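Local coordinates for aminoglycoside N(3)-acetyltransferase (Enterobacter cloacae, PDB 6NP4), which probably confers resistance to 2-deoxystreptamine antibiotics such as tobramycin and gentamicin by transferring an acetyl group from acetyl-CoA to their N3 amine, at residues 64-69 against 188-193. Residues are numbered along the deposited sequence; the frame is centred on the assembly and turned at random.
With TOY (tobramycin), chain B.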
# COMPACT_ATOMS: atom_id res chain seq x y z
N ASP A 64 -15.38 -1.77 -1.77
CA ASP A 64 -16.54 -2.13 -0.95
C ASP A 64 -16.13 -2.87 0.32
O ASP A 64 -16.90 -3.66 0.85
CB ASP A 64 -17.54 -2.93 -1.76
CG ASP A 64 -18.04 -2.17 -2.97
OD1 ASP A 64 -18.17 -0.94 -2.88
OD2 ASP A 64 -18.32 -2.80 -3.99
N SER A 65 -14.97 -2.58 0.86
CA SER A 65 -14.61 -3.21 2.12
C SER A 65 -15.57 -2.79 3.23
O SER A 65 -15.76 -1.59 3.45
CB SER A 65 -13.23 -2.78 2.53
OG SER A 65 -12.98 -3.35 3.79
N PRO A 66 -16.16 -3.74 3.97
CA PRO A 66 -17.10 -3.38 5.05
C PRO A 66 -16.40 -3.08 6.37
O PRO A 66 -16.81 -3.53 7.45
CB PRO A 66 -17.98 -4.63 5.14
CG PRO A 66 -17.06 -5.75 4.80
CD PRO A 66 -16.12 -5.19 3.75
N TYR A 67 -15.32 -2.31 6.30
CA TYR A 67 -14.51 -2.00 7.47
C TYR A 67 -15.30 -1.21 8.50
O TYR A 67 -15.47 -1.65 9.64
CB TYR A 67 -13.28 -1.21 7.01
CG TYR A 67 -12.25 -0.95 8.09
CD1 TYR A 67 -11.25 -1.88 8.36
CD2 TYR A 67 -12.29 0.22 8.84
CE1 TYR A 67 -10.29 -1.64 9.34
CE2 TYR A 67 -11.33 0.46 9.84
CZ TYR A 67 -10.34 -0.49 10.07
OH TYR A 67 -9.38 -0.30 11.04
N GLU A 68 -15.80 -0.04 8.11
CA GLU A 68 -16.52 0.80 9.06
C GLU A 68 -17.76 0.09 9.58
O GLU A 68 -18.15 0.26 10.74
CB GLU A 68 -16.90 2.13 8.40
CG GLU A 68 -15.70 3.05 8.09
CD GLU A 68 -15.04 2.80 6.74
OE1 GLU A 68 -15.31 1.78 6.07
OE2 GLU A 68 -14.21 3.63 6.34
N GLN A 69 -18.41 -0.69 8.71
CA GLN A 69 -19.68 -1.34 9.03
C GLN A 69 -19.52 -2.49 10.00
O GLN A 69 -20.50 -2.88 10.63
CB GLN A 69 -20.33 -1.83 7.73
CG GLN A 69 -20.72 -0.72 6.76
CD GLN A 69 -19.60 -0.33 5.78
OE1 GLN A 69 -18.43 -0.64 5.98
NE2 GLN A 69 -19.98 0.35 4.71
N SER A 188 -14.64 -7.50 10.45
CA SER A 188 -15.03 -8.73 9.79
C SER A 188 -15.04 -8.51 8.29
O SER A 188 -15.50 -7.48 7.80
CB SER A 188 -16.44 -9.17 10.22
OG SER A 188 -16.51 -9.41 11.61
N MET A 189 -14.54 -9.51 7.57
CA MET A 189 -14.51 -9.47 6.11
C MET A 189 -15.15 -10.73 5.54
O MET A 189 -14.98 -11.83 6.09
CB MET A 189 -13.07 -9.39 5.57
CG MET A 189 -12.37 -8.09 5.91
SD MET A 189 -12.95 -6.68 5.02
CE MET A 189 -13.23 -5.46 6.29
N PRO A 190 -15.85 -10.61 4.41
CA PRO A 190 -16.47 -11.78 3.78
C PRO A 190 -15.55 -12.32 2.70
O PRO A 190 -15.22 -11.60 1.74
CB PRO A 190 -17.76 -11.20 3.21
CG PRO A 190 -17.39 -9.77 2.83
CD PRO A 190 -16.27 -9.35 3.76
N LEU A 191 -15.05 -13.55 2.90
CA LEU A 191 -14.07 -14.21 2.04
C LEU A 191 -14.75 -15.28 1.20
O LEU A 191 -15.80 -15.79 1.58
CB LEU A 191 -12.93 -14.86 2.87
CG LEU A 191 -12.18 -14.08 3.93
CD1 LEU A 191 -11.07 -14.93 4.51
CD2 LEU A 191 -11.62 -12.83 3.33
N LEU A 192 -14.13 -15.66 0.10
CA LEU A 192 -14.53 -16.85 -0.63
C LEU A 192 -13.64 -18.00 -0.20
O LEU A 192 -12.41 -17.88 -0.22
CB LEU A 192 -14.42 -16.69 -2.14
CG LEU A 192 -15.43 -15.78 -2.81
CD1 LEU A 192 -15.03 -15.57 -4.26
CD2 LEU A 192 -16.83 -16.37 -2.70
N ARG A 193 -14.26 -19.10 0.18
CA ARG A 193 -13.55 -20.33 0.49
C ARG A 193 -14.30 -21.46 -0.20
O ARG A 193 -15.46 -21.73 0.12
CB ARG A 193 -13.41 -20.53 2.00
CG ARG A 193 -12.40 -19.56 2.64
CD ARG A 193 -12.34 -19.69 4.15
NE ARG A 193 -11.31 -18.84 4.73
CZ ARG A 193 -11.12 -18.68 6.04
NH1 ARG A 193 -11.89 -19.31 6.91
NH2 ARG A 193 -10.15 -17.89 6.48
C11 TOY B . -5.73 7.45 5.92
O11 TOY B . -4.83 6.39 5.76
C21 TOY B . -5.25 8.61 5.02
N21 TOY B . -5.12 8.11 3.62
C31 TOY B . -3.97 9.17 5.46
C41 TOY B . -4.02 9.56 6.88
O41 TOY B . -2.69 9.85 7.36
C51 TOY B . -4.54 8.44 7.78
O51 TOY B . -5.82 7.93 7.29
C61 TOY B . -4.73 8.96 9.17
N61 TOY B . -5.14 7.88 10.05
C12 TOY B . -5.39 2.18 5.82
N12 TOY B . -5.49 0.77 6.20
C22 TOY B . -4.05 2.75 6.29
C32 TOY B . -3.93 4.22 5.88
N32 TOY B . -2.69 4.79 6.39
C42 TOY B . -5.08 5.13 6.37
C52 TOY B . -6.43 4.49 6.03
O52 TOY B . -7.47 5.17 6.69
C62 TOY B . -6.52 3.00 6.44
O62 TOY B . -7.75 2.48 5.99
C13 TOY B . -8.52 1.80 6.91
C23 TOY B . -9.31 0.76 6.13
O23 TOY B . -8.37 -0.06 5.45
C33 TOY B . -10.25 1.40 5.16
N33 TOY B . -11.01 0.33 4.41
C43 TOY B . -11.16 2.38 5.86
O43 TOY B . -11.97 3.06 4.90
C53 TOY B . -10.33 3.39 6.65
O53 TOY B . -9.48 2.66 7.59
C63 TOY B . -11.17 4.40 7.39
O63 TOY B . -12.11 3.77 8.20
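Ser188 meets Pro66 through its backbone: Ser188 O lies 3.8 Å from CG of the Pro66 ring. Ser188 N is hydrogen-bonded to Thr70 OG1, which also bonds Pro66 O, so one hydroxyl links the helix start to the strand. Ser188 OG is hydrogen-bonded to Thr201 OG1 on strand 196-205.

Met189 makes the main contact. Its CG lies beside the backbone N (chi1 -66°). The chain then bends at chi2 (-72°) and again at chi3, which brings the thioether obliquely past the CD corner of the Pro66 ring. Met189 SD rests 3.7 Å from Pro66 CD. Met189 CE reaches Ser65 OG at 3.3 Å and also touches Tyr67 N. That serine hydroxyl is hydrogen-bonded to Asp118, so the methyl packs against a polar atom that is already satisfied.

Pro190 meets Pro66 ring to ring, with Pro190 CD 3.8 Å from Pro66 CG. Pro66 itself centres an inverse gamma turn and occupies the N-cap position of helix 67-70.

The contact is buried and mainly apolar, and it backs one wall of the aminoglycoside site. The Tyr67 side chain leaves away from the strand. With CG anti to the backbone N (chi1 -173°), its ring lies under the sugar, and tobramycin C23 sits 3.8 Å above the Tyr67 ring plane, over its centre, as in CH-pi sugar stacking. Next to it, Glu68 OE2 accepts hydrogen bonds from tobramycin O43 and O63. The two-stranded antiparallel sheet thus packs behind a helix start that binds the antibiotic sugar.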